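Local coordinates for protein pelota homolog (Archaeoglobus fulgidus, PDB 3OBY) that probably recognises stalled ribosomes and cleaves damaged mRNA, helping to release the non-functional ribosomes, at residues H27-I32 / E68-H73; E153-R158 / A178-F183; V216-S221 / R234-K239; D271-A276 / I334-R339. All coordinates share one frame; numbering follows the deposited sequence.

The four contacts follow one another along the chain, each closing before the next opens. Contact 1 belongs to the N-terminal Sm-fold domain, where helix 22-31 meets strand 63-72. Contacts 2 and 3 both reach the mixed five-stranded sheet of the middle region, one at each outermost strand, 150-158 and 215-217; their centres are 19 Å apart. Contact 4 lies in the third domain, its centre 26 Å from that of contact 1 and 48 Å from that of contact 2. None of the four touches another. Helix 236-262 starts in contact 3 and later packs on the strand of contact 4, joining two parts of a protein known for inter-domain plasticity.

Contact 1. Residues H27-I32 / E68-H73; sequences HLRFII and EKVEFH
The carbonyl oxygen of V70 lies over one face of the R29 guanidinium, 3.1 Å from R29 NH2; the angle is too poor for a hydrogen bond, and any attraction is probably charge to carbonyl dipole. On its way there the R29 chain leaves with CG anti to the backbone N (chi1 -179°) and crosses the F72 side chain at about a right angle. R29 CG makes a CH-pi contact, 3.7 Å from the F72 ring centroid, while F72 CE2 sits at the guanidinium edge, the two planes 81° apart. Residues 27-31 of helix 22-31 run nearly antiparallel to residues 69-72 of strand 63-72 in the Sm-fold domain; that strand has a classic beta bulge at E68 and K69 opposite S82. With an alanine here in place of R29, the F72 face would probably lose its methylene cover and the V70 carbonyl its cationic neighbour. Further along, I32 CG2 meets V70 CG2 at 4.0 Å. The W26 ring meets that of F72, the planes about 15° apart.

Contact 2. Residues E153-R158 / A178-F183; sequences EIFEER and AKLESF
I154 lies over one face of the F183 ring, its CD1 3.9 Å from the F183 ring centroid and 21° off the ring normal, with I154 CG2 3.6 Å from F183 CE1. F183 has CG anti to the backbone N (chi1 180°), which carries its ring to I154. Next along the strand, F155 also points at the helix. Two successive side chains can do this because I154 and F155 form a classic beta bulge opposite A143. The F155 ring meets L180 at its edge, where CZ of F155 is 3.6 Å from L180 CD2, and the aliphatic part of K179 crosses obliquely over one of its faces. That last overlap is modelled too tightly for its spacing to be trusted, and the K179 amine near E157 is equally doubtful. In place of F155 an alanine would probably open a gap beside L180 CD2 and take away the face K179 leans over. Strand 150-158 is an outermost strand of the mixed sheet, and residues 178-183 of helix 172-183 run nearly antiparallel to 153-158 (164°). Inward along the same sheet, F183 reaches V145 of strand 140-147 and V132 of strand 131-137; L180 touches V132 and L134, and then M211 of helix 209-212.

Contact 3. Residues V216-S221 / R234-K239; sequences VVVDVS and RRVVDK
One face of the R234 guanidinium is covered by V220, whose CG2 sits over its centre, 3.9 Å from R234 CZ. At the edge, near the plane, comes D219: its CB is 3.5 Å from R234 NH1. The D219 carboxylate itself stops short of a salt bridge, with OD1 4.3 Å from R234 NH1, and D219 is poorly ordered, so the opposite charges probably add only a loose attraction. The firmer polar partner of R234 is E230, which forms a salt bridge with NE. The R234 chain, bent at chi2 (-102°), slides past V220 in the opposite direction, which lays the flat end of the arginine over the valine branch.

Beside the arginine is a small apolar layer. V218 and V236 reach toward each other tip to tip, CG2 of V218 lying 3.8 Å from CG2 of V236. Between R234 and V236 the chain changes course at R235, which ends helix 224-233 in a Schellman motif (phi 57°) and is also the N-cap residue of helix 236-262. The contact thus ties this junction of two helices to the chain leaving strand 215-217, an outermost strand of the mixed sheet. V218 and V236 both rest on I189 of strand 187-191, and I231 of helix 224-233 touches V220 and V236, while the amine of K197 in helix 196-207 gives a hydrogen bond to V218 O.

Contact 4. Residues D271-A276 / I334-R339; sequences DEVREA and IAALLR
V273 is the bump of the helix, received by a shallow hollow on the strand over the backbone of A335. With CG1 anti to the backbone N (chi1 173°), V273 turns CG2 to the strand, 3.8 Å from A335 CA, in a place left low because the A335 methyl points away from the helix. I334 and A336, whose side chains do point at the helix, border the hollow: V273 CG1 is 4.2 Å from I334 CD1, and CG2 of V273 is 4.5 Å from A336 CB. One turn on, the roles reverse. The small A276 leaves room for the larger L338, and CD2 of L338 reaches to 3.6 Å from A276 CB. Residues 271-276 run at 38° to strand 334-338, the two axes 7.9 Å apart at their closest, on the mixed sheet of the third domain; I282 of strand 282-288 touches A276, A336 and L338. The meeting side chains are buried and aliphatic, so the joint probably depends mainly on fit and exclusion of water rather than directional bonds.

Contact 1. Residues H27-I32 / E68-H73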
loop_
_atom_site.group_PDB
_atom_site.type_symbol
_atom_site.label_atom_id
_atom_site.label_comp_id
_atom_site.label_asym_id
_atom_site.label_seq_id
_atom_site.Cartn_x
_atom_site.Cartn_y
_atom_site.Cartn_z
ATOM N N HIS A 27 -5.675 -11.002 -1.589
ATOM C CA HIS A 27 -6.532 -11.111 -2.769
ATOM C C HIS A 27 -5.887 -11.909 -3.891
ATOM O O HIS A 27 -6.547 -12.721 -4.541
ATOM C CB HIS A 27 -6.934 -9.725 -3.281
ATOM C CG HIS A 27 -7.911 -9.009 -2.394
ATOM N ND1 HIS A 27 -9.115 -9.565 -2.013
ATOM C CD2 HIS A 27 -7.866 -7.785 -1.821
ATOM C CE1 HIS A 27 -9.766 -8.714 -1.243
ATOM N NE2 HIS A 27 -9.031 -7.625 -1.110
ATOM N N LEU A 28 -4.596 -11.680 -4.112
ATOM C CA LEU A 28 -3.855 -12.385 -5.156
ATOM C C LEU A 28 -3.922 -13.896 -4.966
ATOM O O LEU A 28 -3.975 -14.649 -5.939
ATOM C CB LEU A 28 -2.393 -11.938 -5.159
ATOM C CG LEU A 28 -2.063 -10.518 -5.628
ATOM C CD1 LEU A 28 -0.630 -10.175 -5.265
ATOM C CD2 LEU A 28 -2.277 -10.409 -7.134
ATOM N N ARG A 29 -3.918 -14.329 -3.705
ATOM C CA ARG A 29 -3.989 -15.747 -3.357
ATOM C C ARG A 29 -5.254 -16.411 -3.900
ATOM O O ARG A 29 -5.255 -17.600 -4.207
ATOM C CB ARG A 29 -3.919 -15.911 -1.835
ATOM C CG ARG A 29 -3.966 -17.351 -1.337
ATOM C CD ARG A 29 -5.379 -17.882 -1.286
ATOM N NE ARG A 29 -5.433 -19.293 -0.896
ATOM C CZ ARG A 29 -5.494 -20.326 -1.736
ATOM N NH1 ARG A 29 -5.506 -20.132 -3.044
ATOM N NH2 ARG A 29 -5.569 -21.564 -1.260
ATOM N N PHE A 30 -6.335 -15.649 -4.023
ATOM C CA PHE A 30 -7.571 -16.210 -4.541
ATOM C C PHE A 30 -7.762 -15.836 -6.004
ATOM O O PHE A 30 -8.602 -16.411 -6.700
ATOM C CB PHE A 30 -8.748 -15.761 -3.674
ATOM C CG PHE A 30 -8.714 -16.334 -2.287
ATOM C CD1 PHE A 30 -8.959 -17.690 -2.079
ATOM C CD2 PHE A 30 -8.343 -15.542 -1.196
ATOM C CE1 PHE A 30 -8.835 -18.253 -0.803
ATOM C CE2 PHE A 30 -8.218 -16.093 0.083
ATOM C CZ PHE A 30 -8.458 -17.454 0.278
ATOM N N ILE A 31 -6.965 -14.881 -6.475
ATOM C CA ILE A 31 -7.018 -14.466 -7.876
ATOM C C ILE A 31 -6.229 -15.503 -8.681
ATOM O O ILE A 31 -6.715 -16.028 -9.682
ATOM C CB ILE A 31 -6.383 -13.064 -8.084
ATOM C CG1 ILE A 31 -7.274 -11.975 -7.481
ATOM C CG2 ILE A 31 -6.172 -12.807 -9.555
ATOM C CD1 ILE A 31 -8.698 -12.003 -7.985
ATOM N N ILE A 32 -5.012 -15.798 -8.232
ATOM C CA ILE A 32 -4.171 -16.795 -8.893
ATOM C C ILE A 32 -4.811 -18.165 -8.681
ATOM O O ILE A 32 -5.138 -18.537 -7.557
ATOM C CB ILE A 32 -2.775 -16.831 -8.284
ATOM C CG1 ILE A 32 -2.076 -15.496 -8.510
ATOM C CG2 ILE A 32 -1.980 -17.973 -8.887
ATOM C CD1 ILE A 32 -0.848 -15.320 -7.648
ATOM N N GLU A 68 0.090 -25.301 -9.834
ATOM C CA GLU A 68 -0.548 -26.565 -9.478
ATOM C C GLU A 68 -1.025 -26.476 -8.031
ATOM O O GLU A 68 -1.804 -27.314 -7.579
ATOM C CB GLU A 68 0.410 -27.747 -9.648
ATOM C CG GLU A 68 1.146 -27.768 -10.979
ATOM C CD GLU A 68 1.936 -29.045 -11.199
ATOM O OE1 GLU A 68 2.448 -29.611 -10.209
ATOM O OE2 GLU A 68 2.056 -29.475 -12.366
ATOM N N LYS A 69 -0.557 -25.449 -7.319
ATOM C CA LYS A 69 -0.941 -25.215 -5.928
ATOM C C LYS A 69 -0.677 -23.770 -5.507
ATOM O O LYS A 69 0.306 -23.157 -5.924
ATOM C CB LYS A 69 -0.190 -26.167 -4.990
ATOM C CG LYS A 69 -0.873 -26.349 -3.640
ATOM C CD LYS A 69 -0.150 -27.331 -2.718
ATOM C CE LYS A 69 -0.929 -27.495 -1.406
ATOM N NZ LYS A 69 -0.346 -28.475 -0.443
ATOM N N VAL A 70 -1.568 -23.229 -4.685
ATOM C CA VAL A 70 -1.445 -21.862 -4.188
ATOM C C VAL A 70 -1.795 -21.909 -2.711
ATOM O O VAL A 70 -2.835 -22.454 -2.335
ATOM C CB VAL A 70 -2.438 -20.915 -4.883
ATOM C CG1 VAL A 70 -2.195 -19.490 -4.435
ATOM C CG2 VAL A 70 -2.311 -21.034 -6.382
ATOM N N GLU A 71 -0.943 -21.341 -1.867
ATOM C CA GLU A 71 -1.216 -21.388 -0.444
ATOM C C GLU A 71 -0.393 -20.387 0.338
ATOM O O GLU A 71 0.708 -20.026 -0.073
ATOM C CB GLU A 71 -0.927 -22.793 0.076
ATOM C CG GLU A 71 0.560 -23.130 0.123
ATOM C CD GLU A 71 0.824 -24.621 0.155
ATOM O OE1 GLU A 71 0.028 -25.360 0.775
ATOM O OE2 GLU A 71 1.839 -25.048 -0.433
ATOM N N PHE A 72 -0.939 -19.947 1.470
ATOM C CA PHE A 72 -0.263 -18.999 2.347
ATOM C C PHE A 72 0.780 -19.747 3.159
ATOM O O PHE A 72 0.600 -20.917 3.475
ATOM C CB PHE A 72 -1.238 -18.378 3.346
ATOM C CG PHE A 72 -2.265 -17.484 2.738
ATOM C CD1 PHE A 72 -1.907 -16.253 2.198
ATOM C CD2 PHE A 72 -3.605 -17.859 2.735
ATOM C CE1 PHE A 72 -2.873 -15.405 1.666
ATOM C CE2 PHE A 72 -4.577 -17.019 2.206
ATOM C CZ PHE A 72 -4.209 -15.792 1.671
ATOM N N HIS A 73 1.868 -19.064 3.491
ATOM C CA HIS A 73 2.905 -19.644 4.331
ATOM C C HIS A 73 2.304 -19.697 5.730
ATOM O O HIS A 73 1.295 -19.041 5.997
ATOM C CB HIS A 73 4.151 -18.761 4.336
ATOM C CG HIS A 73 5.139 -19.112 3.265
ATOM N ND1 HIS A 73 4.772 -19.320 1.953
ATOM C CD2 HIS A 73 6.480 -19.293 3.315
ATOM C CE1 HIS A 73 5.845 -19.614 1.240
ATOM N NE2 HIS A 73 6.894 -19.603 2.041
#

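Contact 2. Residues E153-R158 / A178-F183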
loop_
_atom_site.group_PDB
_atom_site.type_symbol
_atom_site.label_atom_id
_atom_site.label_comp_id
_atom_site.label_asym_id
_atom_site.label_seq_id
_atom_site.Cartn_x
_atom_site.Cartn_y
_atom_site.Cartn_z
ATOM N N GLU A 153 8.411 19.145 -13.928
ATOM C CA GLU A 153 8.842 20.404 -13.319
ATOM C C GLU A 153 7.710 21.435 -13.206
ATOM O O GLU A 153 6.956 21.635 -14.154
ATOM C CB GLU A 153 10.008 20.987 -14.127
ATOM C CG GLU A 153 10.371 22.417 -13.765
ATOM C CD GLU A 153 11.636 22.896 -14.454
ATOM O OE1 GLU A 153 11.878 24.125 -14.454
ATOM O OE2 GLU A 153 12.389 22.047 -14.985
ATOM N N ILE A 154 7.593 22.081 -12.043
ATOM C CA ILE A 154 6.549 23.085 -11.831
ATOM C C ILE A 154 7.095 24.495 -11.663
ATOM O O ILE A 154 6.397 25.469 -11.949
ATOM C CB ILE A 154 5.652 22.757 -10.606
ATOM C CG1 ILE A 154 6.508 22.551 -9.357
ATOM C CG2 ILE A 154 4.804 21.530 -10.896
ATOM C CD1 ILE A 154 5.683 22.259 -8.114
ATOM N N PHE A 155 8.328 24.614 -11.182
ATOM C CA PHE A 155 8.947 25.926 -11.033
ATOM C C PHE A 155 10.427 25.866 -10.716
ATOM O O PHE A 155 10.974 24.811 -10.406
ATOM C CB PHE A 155 8.235 26.778 -9.967
ATOM C CG PHE A 155 8.471 26.326 -8.541
ATOM C CD1 PHE A 155 7.534 25.533 -7.885
ATOM C CD2 PHE A 155 9.606 26.734 -7.841
ATOM C CE1 PHE A 155 7.723 25.151 -6.556
ATOM C CE2 PHE A 155 9.804 26.355 -6.510
ATOM C CZ PHE A 155 8.858 25.566 -5.868
ATOM N N GLU A 156 11.062 27.028 -10.816
ATOM C CA GLU A 156 12.483 27.199 -10.536
ATOM C C GLU A 156 12.652 28.479 -9.722
ATOM O O GLU A 156 11.757 29.324 -9.675
ATOM C CB GLU A 156 13.282 27.344 -11.828
ATOM C CG GLU A 156 14.006 26.107 -12.303
ATOM C CD GLU A 156 15.052 26.454 -13.344
ATOM O OE1 GLU A 156 14.815 27.399 -14.124
ATOM O OE2 GLU A 156 16.105 25.790 -13.392
ATOM N N GLU A 157 13.811 28.627 -9.096
ATOM C CA GLU A 157 14.080 29.809 -8.301
ATOM C C GLU A 157 15.581 29.900 -8.088
ATOM O O GLU A 157 16.220 28.922 -7.701
ATOM C CB GLU A 157 13.356 29.704 -6.958
ATOM C CG GLU A 157 13.184 31.023 -6.214
ATOM C CD GLU A 157 12.380 32.042 -6.998
ATOM O OE1 GLU A 157 11.390 31.651 -7.621
ATOM O OE2 GLU A 157 12.732 33.236 -6.985
ATOM N N ARG A 158 16.147 31.070 -8.356
ATOM C CA ARG A 158 17.577 31.263 -8.177
ATOM C C ARG A 158 17.840 32.341 -7.138
ATOM O O ARG A 158 17.028 33.246 -6.952
ATOM C CB ARG A 158 18.236 31.623 -9.514
ATOM C CG ARG A 158 18.246 30.464 -10.513
ATOM C CD ARG A 158 18.848 30.843 -11.864
ATOM N NE ARG A 158 18.789 29.737 -12.820
ATOM C CZ ARG A 158 19.544 28.642 -12.761
ATOM N NH1 ARG A 158 20.437 28.495 -11.788
ATOM N NH2 ARG A 158 19.397 27.683 -13.668
ATOM N N ALA A 178 6.715 29.959 -0.861
ATOM C CA ALA A 178 5.473 30.614 -1.284
ATOM C C ALA A 178 4.961 29.970 -2.561
ATOM O O ALA A 178 3.733 29.844 -2.771
ATOM C CB ALA A 178 5.725 32.087 -1.532
ATOM N N LYS A 179 5.868 29.553 -3.419
ATOM C CA LYS A 179 5.326 28.983 -4.608
ATOM C C LYS A 179 5.011 27.509 -4.345
ATOM O O LYS A 179 4.071 26.968 -4.966
ATOM C CB LYS A 179 6.274 29.348 -5.740
ATOM C CG LYS A 179 7.687 29.000 -5.474
ATOM C CD LYS A 179 8.539 29.324 -6.681
ATOM C CE LYS A 179 8.688 30.812 -6.888
ATOM N NZ LYS A 179 9.546 31.118 -8.054
ATOM N N LEU A 180 5.759 26.830 -3.496
ATOM C CA LEU A 180 5.322 25.479 -3.243
ATOM C C LEU A 180 3.862 25.562 -2.676
ATOM O O LEU A 180 2.967 24.778 -3.027
ATOM C CB LEU A 180 6.195 24.857 -2.200
ATOM C CG LEU A 180 7.590 24.388 -2.585
ATOM C CD1 LEU A 180 8.332 23.981 -1.328
ATOM C CD2 LEU A 180 7.500 23.210 -3.546
ATOM N N GLU A 181 3.647 26.521 -1.775
ATOM C CA GLU A 181 2.356 26.700 -1.110
ATOM C C GLU A 181 1.204 26.988 -2.072
ATOM O O GLU A 181 0.057 26.634 -1.801
ATOM C CB GLU A 181 2.466 27.812 -0.057
ATOM C CG GLU A 181 1.439 27.728 1.077
ATOM C CD GLU A 181 0.177 28.513 0.802
ATOM O OE1 GLU A 181 0.242 29.763 0.788
ATOM O OE2 GLU A 181 -0.881 27.879 0.603
ATOM N N SER A 182 1.508 27.613 -3.203
ATOM C CA SER A 182 0.472 27.934 -4.170
ATOM C C SER A 182 0.194 26.818 -5.179
ATOM O O SER A 182 -0.852 26.828 -5.834
ATOM C CB SER A 182 0.824 29.229 -4.911
ATOM O OG SER A 182 2.010 29.086 -5.673
ATOM N N PHE A 183 1.109 25.854 -5.306
ATOM C CA PHE A 183 0.908 24.752 -6.254
ATOM C C PHE A 183 -0.148 23.747 -5.778
ATOM O O PHE A 183 -0.883 23.179 -6.588
ATOM C CB PHE A 183 2.222 24.016 -6.540
ATOM C CG PHE A 183 2.070 22.868 -7.507
ATOM C CD1 PHE A 183 1.659 23.097 -8.815
ATOM C CD2 PHE A 183 2.281 21.549 -7.094
ATOM C CE1 PHE A 183 1.462 22.031 -9.701
ATOM C CE2 PHE A 183 2.087 20.477 -7.972
ATOM C CZ PHE A 183 1.674 20.719 -9.276
#

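Contact 3. Residues V216-S221 / R234-K239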
loop_
_atom_site.group_PDB
_atom_site.type_symbol
_atom_site.label_atom_id
_atom_site.label_comp_id
_atom_site.label_asym_id
_atom_site.label_seq_id
_atom_site.Cartn_x
_atom_site.Cartn_y
_atom_site.Cartn_z
ATOM N N VAL A 216 9.623 15.611 3.822
ATOM C CA VAL A 216 10.749 14.784 4.245
ATOM C C VAL A 216 12.006 15.117 3.460
ATOM O O VAL A 216 11.944 15.386 2.262
ATOM C CB VAL A 216 10.456 13.281 4.067
ATOM C CG1 VAL A 216 9.184 12.910 4.812
ATOM C CG2 VAL A 216 10.333 12.943 2.589
ATOM N N VAL A 217 13.146 15.102 4.144
ATOM C CA VAL A 217 14.432 15.385 3.512
ATOM C C VAL A 217 15.162 14.076 3.232
ATOM O O VAL A 217 15.432 13.304 4.148
ATOM C CB VAL A 217 15.323 16.254 4.413
ATOM C CG1 VAL A 217 16.658 16.500 3.739
ATOM C CG2 VAL A 217 14.636 17.566 4.707
ATOM N N VAL A 218 15.473 13.835 1.964
ATOM C CA VAL A 218 16.164 12.618 1.551
ATOM C C VAL A 218 17.651 12.877 1.328
ATOM O O VAL A 218 18.064 14.013 1.093
ATOM C CB VAL A 218 15.529 12.047 0.263
ATOM C CG1 VAL A 218 16.348 10.884 -0.267
ATOM C CG2 VAL A 218 14.112 11.583 0.563
ATOM N N ASP A 219 18.447 11.815 1.404
ATOM C CA ASP A 219 19.893 11.906 1.234
ATOM C C ASP A 219 20.359 12.256 -0.180
ATOM O O ASP A 219 21.485 12.716 -0.361
ATOM C CB ASP A 219 20.549 10.591 1.662
ATOM C CG ASP A 219 22.063 10.686 1.721
ATOM O OD1 ASP A 219 22.722 9.629 1.823
ATOM O OD2 ASP A 219 22.594 11.818 1.676
ATOM N N VAL A 220 19.508 12.033 -1.178
ATOM C CA VAL A 220 19.860 12.335 -2.567
ATOM C C VAL A 220 20.624 13.653 -2.697
ATOM O O VAL A 220 20.252 14.660 -2.100
ATOM C CB VAL A 220 18.597 12.408 -3.459
ATOM C CG1 VAL A 220 18.974 12.842 -4.867
ATOM C CG2 VAL A 220 17.911 11.052 -3.498
ATOM N N SER A 221 21.694 13.641 -3.486
ATOM C CA SER A 221 22.513 14.834 -3.676
ATOM C C SER A 221 22.276 15.501 -5.020
ATOM O O SER A 221 22.497 16.705 -5.176
ATOM C CB SER A 221 23.995 14.477 -3.551
ATOM O OG SER A 221 24.299 14.004 -2.250
ATOM N N ARG A 234 15.216 5.558 -5.362
ATOM C CA ARG A 234 15.277 5.254 -3.933
ATOM C C ARG A 234 13.945 4.776 -3.327
ATOM O O ARG A 234 13.874 4.483 -2.131
ATOM C CB ARG A 234 15.750 6.491 -3.164
ATOM C CG ARG A 234 17.103 7.031 -3.585
ATOM C CD ARG A 234 18.196 6.629 -2.606
ATOM N NE ARG A 234 19.444 7.337 -2.884
ATOM C CZ ARG A 234 20.046 8.164 -2.032
ATOM N NH1 ARG A 234 19.517 8.391 -0.836
ATOM N NH2 ARG A 234 21.174 8.772 -2.379
ATOM N N ARG A 235 12.898 4.708 -4.149
ATOM C CA ARG A 235 11.571 4.277 -3.701
ATOM C C ARG A 235 11.021 5.128 -2.544
ATOM O O ARG A 235 10.269 4.638 -1.696
ATOM C CB ARG A 235 11.601 2.800 -3.286
ATOM C CG ARG A 235 12.395 1.893 -4.220
ATOM C CD ARG A 235 11.984 2.035 -5.681
ATOM N NE ARG A 235 11.219 0.891 -6.175
ATOM C CZ ARG A 235 10.878 0.719 -7.450
ATOM N NH1 ARG A 235 11.236 1.620 -8.358
ATOM N NH2 ARG A 235 10.185 -0.353 -7.822
ATOM N N VAL A 236 11.403 6.402 -2.512
ATOM C CA VAL A 236 10.933 7.309 -1.475
ATOM C C VAL A 236 9.405 7.342 -1.541
ATOM O O VAL A 236 8.721 7.204 -0.529
ATOM C CB VAL A 236 11.482 8.742 -1.689
ATOM C CG1 VAL A 236 11.010 9.646 -0.584
ATOM C CG2 VAL A 236 12.999 8.727 -1.722
ATOM N N VAL A 237 8.872 7.510 -2.745
ATOM C CA VAL A 237 7.427 7.551 -2.928
ATOM C C VAL A 237 6.767 6.328 -2.306
ATOM O O VAL A 237 5.748 6.443 -1.622
ATOM C CB VAL A 237 7.056 7.633 -4.435
ATOM C CG1 VAL A 237 5.582 7.334 -4.644
ATOM C CG2 VAL A 237 7.361 9.019 -4.960
ATOM N N ASP A 238 7.355 5.160 -2.540
ATOM C CA ASP A 238 6.825 3.913 -2.006
ATOM C C ASP A 238 6.700 3.970 -0.493
ATOM O O ASP A 238 5.758 3.420 0.077
ATOM C CB ASP A 238 7.723 2.754 -2.423
ATOM C CG ASP A 238 7.643 2.479 -3.900
ATOM O OD1 ASP A 238 6.648 1.866 -4.335
ATOM O OD2 ASP A 238 8.566 2.893 -4.629
ATOM N N LYS A 239 7.653 4.635 0.153
ATOM C CA LYS A 239 7.610 4.782 1.599
ATOM C C LYS A 239 6.458 5.716 1.985
ATOM O O LYS A 239 5.729 5.454 2.947
ATOM C CB LYS A 239 8.951 5.312 2.108
ATOM C CG LYS A 239 10.001 4.216 2.192
ATOM C CD LYS A 239 11.411 4.759 2.301
ATOM C CE LYS A 239 12.410 3.616 2.434
ATOM N NZ LYS A 239 13.824 4.065 2.266
#

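Contact 4. Residues D271-A276 / I334-R339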
loop_
_atom_site.group_PDB
_atom_site.type_symbol
_atom_site.label_atom_id
_atom_site.label_comp_id
_atom_site.label_asym_id
_atom_site.label_seq_id
_atom_site.Cartn_x
_atom_site.Cartn_y
_atom_site.Cartn_z
ATOM N N ASP A 271 -15.714 -14.150 18.548
ATOM C CA ASP A 271 -17.101 -14.465 18.875
ATOM C C ASP A 271 -18.064 -13.344 18.530
ATOM O O ASP A 271 -19.092 -13.571 17.882
ATOM C CB ASP A 271 -17.232 -14.816 20.352
ATOM C CG ASP A 271 -16.505 -16.083 20.700
ATOM O OD1 ASP A 271 -16.611 -17.044 19.911
ATOM O OD2 ASP A 271 -15.837 -16.126 21.754
ATOM N N GLU A 272 -17.730 -12.132 18.956
ATOM C CA GLU A 272 -18.580 -10.983 18.686
ATOM C C GLU A 272 -18.703 -10.762 17.179
ATOM O O GLU A 272 -19.804 -10.552 16.669
ATOM C CB GLU A 272 -18.005 -9.736 19.369
ATOM C CG GLU A 272 -19.058 -8.733 19.829
ATOM C CD GLU A 272 -18.493 -7.657 20.742
ATOM O OE1 GLU A 272 -17.760 -6.774 20.248
ATOM O OE2 GLU A 272 -18.777 -7.700 21.957
ATOM N N VAL A 273 -17.570 -10.834 16.475
ATOM C CA VAL A 273 -17.525 -10.641 15.029
ATOM C C VAL A 273 -18.346 -11.695 14.307
ATOM O O VAL A 273 -19.051 -11.394 13.343
ATOM C CB VAL A 273 -16.061 -10.676 14.505
ATOM C CG1 VAL A 273 -16.035 -10.652 12.982
ATOM C CG2 VAL A 273 -15.290 -9.479 15.049
ATOM N N ARG A 274 -18.255 -12.936 14.762
ATOM C CA ARG A 274 -19.025 -13.993 14.127
ATOM C C ARG A 274 -20.502 -13.724 14.348
ATOM O O ARG A 274 -21.315 -13.962 13.458
ATOM C CB ARG A 274 -18.652 -15.356 14.707
ATOM C CG ARG A 274 -17.417 -15.961 14.104
ATOM C CD ARG A 274 -16.909 -17.121 14.944
ATOM N NE ARG A 274 -16.321 -18.182 14.126
ATOM C CZ ARG A 274 -15.537 -19.144 14.599
ATOM N NH1 ARG A 274 -15.237 -19.179 15.888
ATOM N NH2 ARG A 274 -15.069 -20.080 13.785
ATOM N N GLU A 275 -20.840 -13.220 15.534
ATOM C CA GLU A 275 -22.231 -12.917 15.873
ATOM C C GLU A 275 -22.755 -11.858 14.915
ATOM O O GLU A 275 -23.833 -12.006 14.334
ATOM C CB GLU A 275 -22.351 -12.402 17.315
ATOM C CG GLU A 275 -23.798 -12.300 17.818
ATOM C CD GLU A 275 -23.928 -11.599 19.171
ATOM O OE1 GLU A 275 -24.777 -12.029 19.979
ATOM O OE2 GLU A 275 -23.202 -10.615 19.426
ATOM N N ALA A 276 -21.980 -10.792 14.751
ATOM C CA ALA A 276 -22.362 -9.709 13.860
ATOM C C ALA A 276 -22.450 -10.203 12.417
ATOM O O ALA A 276 -23.342 -9.811 11.670
ATOM C CB ALA A 276 -21.354 -8.573 13.970
ATOM N N ILE A 334 -9.203 -9.351 15.988
ATOM C CA ILE A 334 -10.182 -9.184 14.928
ATOM C C ILE A 334 -11.346 -8.353 15.452
ATOM O O ILE A 334 -11.831 -8.582 16.551
ATOM C CB ILE A 334 -10.676 -10.561 14.409
ATOM C CG1 ILE A 334 -11.552 -10.360 13.170
ATOM C CG2 ILE A 334 -11.437 -11.303 15.498
ATOM C CD1 ILE A 334 -11.962 -11.654 12.481
ATOM N N ALA A 335 -11.769 -7.370 14.668
ATOM C CA ALA A 335 -12.862 -6.494 15.061
ATOM C C ALA A 335 -13.611 -6.055 13.822
ATOM O O ALA A 335 -13.187 -6.342 12.708
ATOM C CB ALA A 335 -12.317 -5.291 15.802
ATOM N N ALA A 336 -14.731 -5.367 14.006
ATOM C CA ALA A 336 -15.519 -4.917 12.862
ATOM C C ALA A 336 -16.322 -3.659 13.136
ATOM O O ALA A 336 -16.793 -3.441 14.245
ATOM C CB ALA A 336 -16.462 -6.025 12.415
ATOM N N LEU A 337 -16.455 -2.828 12.111
ATOM C CA LEU A 337 -17.255 -1.621 12.194
ATOM C C LEU A 337 -18.594 -2.055 11.568
ATOM O O LEU A 337 -18.647 -2.467 10.407
ATOM C CB LEU A 337 -16.589 -0.490 11.409
ATOM C CG LEU A 337 -15.187 -0.115 11.909
ATOM C CD1 LEU A 337 -14.688 1.133 11.187
ATOM C CD2 LEU A 337 -15.215 0.127 13.408
ATOM N N LEU A 338 -19.670 -1.977 12.351
ATOM C CA LEU A 338 -20.992 -2.429 11.916
ATOM C C LEU A 338 -21.917 -1.435 11.231
ATOM O O LEU A 338 -21.761 -0.226 11.363
ATOM C CB LEU A 338 -21.723 -3.038 13.113
ATOM C CG LEU A 338 -20.926 -4.087 13.893
ATOM C CD1 LEU A 338 -21.761 -4.605 15.039
ATOM C CD2 LEU A 338 -20.535 -5.236 12.972
ATOM N N ARG A 339 -22.885 -1.984 10.500
ATOM C CA ARG A 339 -23.900 -1.220 9.766
ATOM C C ARG A 339 -25.051 -0.906 10.709
ATOM O O ARG A 339 -25.844 0.002 10.467
ATOM C CB ARG A 339 -24.435 -2.049 8.598
ATOM C CG ARG A 339 -23.404 -2.326 7.533
ATOM C CD ARG A 339 -23.763 -3.507 6.651
ATOM N NE ARG A 339 -22.863 -3.540 5.503
ATOM C CZ ARG A 339 -22.720 -4.573 4.684
ATOM N NH1 ARG A 339 -23.420 -5.680 4.881
ATOM N NH2 ARG A 339 -21.875 -4.490 3.666
#